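Local coordinates for isochorismatase family protein (Enterococcus faecalis, PDB 2A67), which is of unknown function but belongs to the isochorismatase family and is probably a hydrolase related to the nicotinamidases, at residues His152-Ala155 and Ile156-Gly159; Asn34-Ile37 and Ala38-Arg41; Asn93-Leu96 and Thr97-Ala100. All coordinates share one frame; numbering follows the deposited sequence.

Contact 1 of 3, residues His152-Ala155 and Ile156-Gly159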
loop_
_atom_site.group_PDB
_atom_site.type_symbol
_atom_site.label_atom_id
_atom_site.label_comp_id
_atom_site.label_asym_id
_atom_site.label_seq_id
_atom_site.Cartn_x
_atom_site.Cartn_y
_atom_site.Cartn_z
ATOM N N HIS D 152 4.580 -13.141 -0.861
ATOM C CA HIS D 152 3.966 -12.223 -1.810
ATOM C C HIS D 152 4.310 -10.754 -1.538
ATOM O O HIS D 152 4.733 -10.072 -2.443
ATOM C CB HIS D 152 2.436 -12.410 -1.791
ATOM C CG HIS D 152 1.683 -11.510 -2.732
ATOM N ND1 HIS D 152 1.838 -11.549 -4.105
ATOM C CD2 HIS D 152 0.716 -10.587 -2.486
ATOM C CE1 HIS D 152 0.975 -10.709 -4.664
ATOM N NE2 HIS D 152 0.301 -10.098 -3.699
ATOM N N HIS D 153 4.091 -10.281 -0.320
ATOM C CA HIS D 153 4.208 -8.859 -0.026
ATOM C C HIS D 153 5.678 -8.435 0.059
ATOM O O HIS D 153 6.055 -7.374 -0.417
ATOM C CB HIS D 153 3.468 -8.517 1.270
ATOM C CG HIS D 153 1.992 -8.333 1.066
ATOM N ND1 HIS D 153 1.108 -9.391 1.023
ATOM C CD2 HIS D 153 1.268 -7.231 0.782
ATOM C CE1 HIS D 153 -0.106 -8.946 0.723
ATOM N NE2 HIS D 153 -0.028 -7.641 0.559
ATOM N N GLU D 154 6.510 -9.260 0.676
ATOM C CA GLU D 154 7.936 -8.973 0.768
ATOM C C GLU D 154 8.566 -8.882 -0.601
ATOM O O GLU D 154 9.437 -8.050 -0.835
ATOM C CB GLU D 154 8.623 -9.991 1.706
ATOM C CG GLU D 154 8.247 -9.709 3.146
ATOM C CD GLU D 154 9.063 -10.493 4.213
ATOM O OE1 GLU D 154 9.889 -11.300 3.804
ATOM O OE2 GLU D 154 8.783 -10.337 5.455
ATOM N N ALA D 155 8.104 -9.708 -1.540
ATOM C CA ALA D 155 8.608 -9.595 -2.929
ATOM C C ALA D 155 8.163 -8.300 -3.603
ATOM O O ALA D 155 8.904 -7.716 -4.412
ATOM C CB ALA D 155 8.186 -10.798 -3.776
ATOM N N ILE D 156 6.951 -7.838 -3.296
ATOM C CA ILE D 156 6.522 -6.527 -3.819
ATOM C C ILE D 156 7.378 -5.373 -3.236
ATOM O O ILE D 156 7.751 -4.446 -3.941
ATOM C CB ILE D 156 5.057 -6.238 -3.466
ATOM C CG1 ILE D 156 4.106 -7.257 -4.145
ATOM C CG2 ILE D 156 4.682 -4.783 -3.868
ATOM C CD1 ILE D 156 2.674 -7.138 -3.592
ATOM N N TRP D 157 7.657 -5.413 -1.942
ATOM C CA TRP D 157 8.372 -4.327 -1.301
ATOM C C TRP D 157 9.853 -4.233 -1.757
ATOM O O TRP D 157 10.366 -3.135 -1.909
ATOM C CB TRP D 157 8.374 -4.504 0.204
ATOM C CG TRP D 157 6.960 -4.678 0.823
ATOM C CD1 TRP D 157 5.733 -4.201 0.352
ATOM C CD2 TRP D 157 6.701 -5.305 2.060
ATOM N NE1 TRP D 157 4.716 -4.580 1.238
ATOM C CE2 TRP D 157 5.292 -5.209 2.312
ATOM C CE3 TRP D 157 7.526 -5.956 2.996
ATOM C CZ2 TRP D 157 4.683 -5.783 3.440
ATOM C CZ3 TRP D 157 6.934 -6.512 4.145
ATOM C CH2 TRP D 157 5.474 -6.406 4.358
ATOM N N ALA D 158 10.492 -5.364 -1.971
ATOM C CA ALA D 158 11.952 -5.388 -2.264
ATOM C C ALA D 158 12.243 -4.534 -3.467
ATOM O O ALA D 158 11.696 -4.770 -4.557
ATOM C CB ALA D 158 12.419 -6.807 -2.499
ATOM N N GLY D 159 13.054 -3.498 -3.270
ATOM C CA GLY D 159 13.497 -2.699 -4.408
ATOM C C GLY D 159 12.516 -1.595 -4.768
ATOM O O GLY D 159 12.899 -0.431 -4.961
#

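Contact 2 of 3, residues Asn34-Ile37 and Ala38-Arg41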
loop_
_atom_site.group_PDB
_atom_site.type_symbol
_atom_site.label_atom_id
_atom_site.label_comp_id
_atom_site.label_asym_id
_atom_site.label_seq_id
_atom_site.Cartn_x
_atom_site.Cartn_y
_atom_site.Cartn_z
ATOM N N ASN D 34 14.258 -7.733 18.667
ATOM C CA ASN D 34 15.112 -7.391 19.808
ATOM C C ASN D 34 16.618 -7.163 19.434
ATOM O O ASN D 34 17.266 -6.285 20.006
ATOM C CB ASN D 34 15.013 -8.456 20.866
ATOM C CG ASN D 34 13.817 -8.252 21.799
ATOM O OD1 ASN D 34 13.474 -9.158 22.537
ATOM N ND2 ASN D 34 13.220 -7.063 21.790
ATOM N N GLN D 35 17.149 -7.941 18.491
ATOM C CA GLN D 35 18.544 -7.732 18.002
ATOM C C GLN D 35 18.706 -6.358 17.345
ATOM O O GLN D 35 19.710 -5.657 17.573
ATOM C CB GLN D 35 18.975 -8.818 17.017
ATOM C CG GLN D 35 19.204 -10.190 17.624
ATOM C CD GLN D 35 19.963 -11.128 16.691
ATOM O OE1 GLN D 35 20.951 -11.796 17.119
ATOM N NE2 GLN D 35 19.571 -11.155 15.396
ATOM N N ARG D 36 17.706 -5.951 16.560
ATOM C CA ARG D 36 17.738 -4.624 15.937
ATOM C C ARG D 36 17.620 -3.538 16.969
ATOM O O ARG D 36 18.310 -2.542 16.899
ATOM C CB ARG D 36 16.636 -4.476 14.875
ATOM C CG ARG D 36 16.647 -5.560 13.818
ATOM C CD ARG D 36 18.068 -5.574 13.148
ATOM N NE ARG D 36 18.342 -4.282 12.507
ATOM C CZ ARG D 36 19.558 -3.804 12.276
ATOM N NH1 ARG D 36 20.623 -4.483 12.683
ATOM N NH2 ARG D 36 19.709 -2.652 11.655
ATOM N N ILE D 37 16.665 -3.695 17.900
ATOM C CA ILE D 37 16.518 -2.775 19.027
ATOM C C ILE D 37 17.880 -2.532 19.661
ATOM O O ILE D 37 18.262 -1.401 19.911
ATOM C CB ILE D 37 15.503 -3.338 20.075
ATOM C CG1 ILE D 37 14.071 -3.127 19.528
ATOM C CG2 ILE D 37 15.673 -2.665 21.438
ATOM C CD1 ILE D 37 12.963 -3.773 20.423
ATOM N N ALA D 38 18.583 -3.612 19.962
ATOM C CA ALA D 38 19.860 -3.503 20.638
ATOM C C ALA D 38 20.859 -2.666 19.809
ATOM O O ALA D 38 21.520 -1.793 20.352
ATOM C CB ALA D 38 20.418 -4.921 20.997
ATOM N N VAL D 39 20.877 -2.833 18.494
ATOM C CA VAL D 39 21.776 -2.005 17.619
ATOM C C VAL D 39 21.357 -0.515 17.666
ATOM O O VAL D 39 22.177 0.383 17.741
ATOM C CB VAL D 39 21.711 -2.486 16.156
ATOM C CG1 VAL D 39 22.341 -1.492 15.180
ATOM C CG2 VAL D 39 22.290 -3.912 15.979
ATOM N N TYR D 40 20.057 -0.249 17.623
ATOM C CA TYR D 40 19.576 1.132 17.712
ATOM C C TYR D 40 19.940 1.779 19.029
ATOM O O TYR D 40 20.355 2.945 19.035
ATOM C CB TYR D 40 18.055 1.188 17.423
ATOM C CG TYR D 40 17.818 1.206 15.941
ATOM C CD1 TYR D 40 17.958 0.039 15.195
ATOM C CD2 TYR D 40 17.489 2.388 15.287
ATOM C CE1 TYR D 40 17.788 0.030 13.817
ATOM C CE2 TYR D 40 17.272 2.393 13.893
ATOM C CZ TYR D 40 17.427 1.217 13.179
ATOM O OH TYR D 40 17.247 1.205 11.811
ATOM N N ARG D 41 19.863 1.021 20.125
ATOM C CA ARG D 41 20.251 1.547 21.472
ATOM C C ARG D 41 21.719 1.906 21.547
ATOM O O ARG D 41 22.078 3.002 21.992
ATOM C CB ARG D 41 19.919 0.550 22.583
ATOM C CG ARG D 41 18.371 0.334 22.766
ATOM C CD ARG D 41 17.992 -0.102 24.201
ATOM N NE ARG D 41 16.615 -0.559 24.181
ATOM C CZ ARG D 41 15.568 0.224 23.935
ATOM N NH1 ARG D 41 15.719 1.546 23.782
ATOM N NH2 ARG D 41 14.364 -0.305 23.899
#

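Contact 3 of 3, residues Asn93-Leu96 and Thr97-Ala100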
loop_
_atom_site.group_PDB
_atom_site.type_symbol
_atom_site.label_atom_id
_atom_site.label_comp_id
_atom_site.label_asym_id
_atom_site.label_seq_id
_atom_site.Cartn_x
_atom_site.Cartn_y
_atom_site.Cartn_z
ATOM N N ASN D 93 4.254 11.553 11.409
ATOM C CA ASN D 93 5.015 12.419 10.534
ATOM C C ASN D 93 5.665 13.554 11.350
ATOM O O ASN D 93 6.878 13.873 11.178
ATOM C CB ASN D 93 4.106 12.916 9.434
ATOM C CG ASN D 93 4.847 13.356 8.238
ATOM O OD1 ASN D 93 4.807 14.546 7.885
ATOM N ND2 ASN D 93 5.568 12.429 7.598
ATOM N N ASP D 94 4.905 14.100 12.311
ATOM C CA ASP D 94 5.444 15.162 13.189
ATOM C C ASP D 94 6.633 14.745 14.034
ATOM O O ASP D 94 7.544 15.515 14.218
ATOM C CB ASP D 94 4.375 15.749 14.123
ATOM C CG ASP D 94 3.437 16.709 13.408
ATOM O OD1 ASP D 94 3.669 16.989 12.211
ATOM O OD2 ASP D 94 2.461 17.163 14.042
ATOM N N LEU D 95 6.557 13.561 14.604
ATOM C CA LEU D 95 7.615 13.026 15.417
ATOM C C LEU D 95 8.886 12.833 14.532
ATOM O O LEU D 95 9.977 13.315 14.882
ATOM C CB LEU D 95 7.147 11.688 16.026
ATOM C CG LEU D 95 8.317 10.930 16.701
ATOM C CD1 LEU D 95 8.817 11.725 17.911
ATOM C CD2 LEU D 95 7.964 9.532 17.078
ATOM N N LEU D 96 8.718 12.196 13.371
ATOM C CA LEU D 96 9.860 12.007 12.421
ATOM C C LEU D 96 10.555 13.295 12.011
ATOM O O LEU D 96 11.791 13.344 11.893
ATOM C CB LEU D 96 9.392 11.273 11.180
ATOM C CG LEU D 96 8.922 9.865 11.519
ATOM C CD1 LEU D 96 8.417 9.132 10.297
ATOM C CD2 LEU D 96 10.027 9.103 12.234
ATOM N N THR D 97 9.756 14.324 11.751
ATOM C CA THR D 97 10.262 15.663 11.482
ATOM C C THR D 97 11.003 16.197 12.707
ATOM O O THR D 97 12.145 16.624 12.592
ATOM C CB THR D 97 9.108 16.618 11.098
ATOM O OG1 THR D 97 8.329 16.009 10.075
ATOM C CG2 THR D 97 9.628 17.949 10.581
ATOM N N GLU D 98 10.358 16.166 13.877
ATOM C CA GLU D 98 11.004 16.643 15.096
ATOM C C GLU D 98 12.342 15.911 15.368
ATOM O O GLU D 98 13.297 16.522 15.813
ATOM C CB GLU D 98 10.030 16.519 16.243
ATOM C CG GLU D 98 10.557 16.464 17.666
ATOM C CD GLU D 98 9.499 15.827 18.579
ATOM O OE1 GLU D 98 8.275 16.139 18.369
ATOM O OE2 GLU D 98 9.873 14.992 19.458
ATOM N N GLN D 99 12.391 14.614 15.081
ATOM C CA GLN D 99 13.589 13.817 15.283
ATOM C C GLN D 99 14.579 13.832 14.112
ATOM O O GLN D 99 15.614 13.177 14.205
ATOM C CB GLN D 99 13.228 12.372 15.636
ATOM C CG GLN D 99 12.465 12.186 16.968
ATOM C CD GLN D 99 13.210 12.763 18.156
ATOM O OE1 GLN D 99 12.658 13.556 18.924
ATOM N NE2 GLN D 99 14.453 12.362 18.321
ATOM N N ALA D 100 14.268 14.554 13.033
ATOM C CA ALA D 100 15.157 14.692 11.849
ATOM C C ALA D 100 15.400 13.343 11.138
ATOM O O ALA D 100 16.511 13.075 10.630
ATOM C CB ALA D 100 16.503 15.363 12.236
#

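Contact 1 of 3, residues His152-Ala155 and Ile156-Gly159
H152 offers one face of its imidazole to I156, whose CD1 lies over it in a CH-pi contact, 4.1 Å from the ring centroid and 21° off the normal. The methyl is displaced toward the rim, nearest NE2 of H152. With CG of H152 anti to the backbone N (chi1 180°), the imidazole reaches along the helix to the residue four positions on. The indole of W157 turns a face to the backbone of the preceding turn: the carbonyl O of H153 sits 3.1 Å above its plane, near CG, with the amide N of E154 over the same face. That O accepts the amide N of W157 at 3.0 Å, so one acceptor serves both helix and ring. Toward the benzo side, CB of H153 approaches CZ2 of W157 at 3.7 Å and CG of E154 approaches CZ3 of W157 at 3.6 Å. NE1 of W157 lies at the edge of the H153 imidazole, near its plane, but is hydrogen-bonded to OD2 of D116. The final helical bond runs from A158 N to E154 O at 3.1 Å, and the backbone leaves helical angles at A158. This last turn of helix 146-157 places W157 against helix 111-125 and strand 128-137, while H152, H153 and I156 meet the second subunit, where the histidine rings of both copies come together.

Contact 2 of 3, residues Asn34-Ile37 and Ala38-Arg41
Y40 and R36, one helical turn apart, meet through backbone and side chain. In the backbone, A38, V39, Y40 and R41 donate their amide N atoms to the O atoms of N34, Q35, R36 and I37, the tightest being R41 N to I37 O at 2.9 Å. R36 O has a second neighbour, since CD1 of Y40 approaches it at 3.1 Å with the oxygen in the plane of the ring, at its edge. Van der Waals contacts make up the rest. Bent at chi2 and chi3 (-56° and -61°), the chain of R36 curls over so that its NH1 lies 3.7 Å from CG2 of V39, and its NH2 lies 3.9 Å from CE1 of Y40. The guanidinium stands almost perpendicular to the phenol ring, at 87°. I37 and R41 run side by side, with NE of R41 3.6 Å from CG2 of I37. Ionic partners lie elsewhere: R36 bridges to E105, which also bonds to the hydroxyl of Y40, and R41 bridges to D71 and D76. Helix 26-42 is the crossover of a beta-alpha-beta unit, and I37 and Y40 lean on L7 and I47 of strands 5-10 and 47-52. Aliphatic and ring carbons thus flank the arginine ends within the helix, while E105, D71 and D76, from other parts of the chain, probably balance their charge; E105 probably also offsets the closeness of R5 to R36.

Contact 3 of 3, residues Asn93-Leu96 and Thr97-Ala100
T97 returns two bonds to a single acceptor, the carbonyl O of N93. Its amide N donates at 3.0 Å, as expected along a helix, and its hydroxyl OG1 donates at 2.8 Å from 39° out of the carbonyl plane. The rotamer makes this possible: OG1 lies anti to the threonine carbonyl carbon (chi1 -50°) and faces back along the helix, so the hydroxyl of this surface residue is satisfied within its own helix. D94 O is taken by E98 N at 2.9 Å, and L95 O by Q99 N at 2.7 Å, the last of the regular i to i+4 bonds here. A100 N then donates to T97 O at 3.0 Å as the chain turns to a positive phi of 63°. L95 supplies the side-chain contacts: its CD1 lies 3.8 Å from CG of Q99, as carbon packing, and equally far from OE2 of E98, a carbon-carboxylate approach. L95 also packs on F77 and I79 of strand 77-81, and Q99 on F77. L96 packs on F87 and Y127 and, like L95, on I48 of strand 47-52, and the carbonyl O of A100 is bonded by the side-chain amide of N4. The positive phi at A100, with bonds back into the last turn, is the signature of a Schellman motif, here ending helix 92-98 just before strand 103-109 of the parallel sheet.

Read from the N terminus, the three contacts follow in series: contact 2, then contact 3, then contact 1. None nests within or crosses another, and each closes only a turn of its own helix. Contact 2 belongs to the crossover from strand 5-10 to strand 47-52. Contact 3 ends the helix that follows strand 77-81 and precedes strand 103-109 in the chain, and contact 1 ends the helix of the beta-alpha-beta unit 128-137, 146-157, 163-164. Contacts 2 and 3, with nearest atoms about 10 Å apart, do not touch, but both pack on strand 47-52, contact 2 through I37, Y40 and R41 and contact 3 through L95 and L96. All three turns pack on the sheet; contact 1 alone also meets the second subunit.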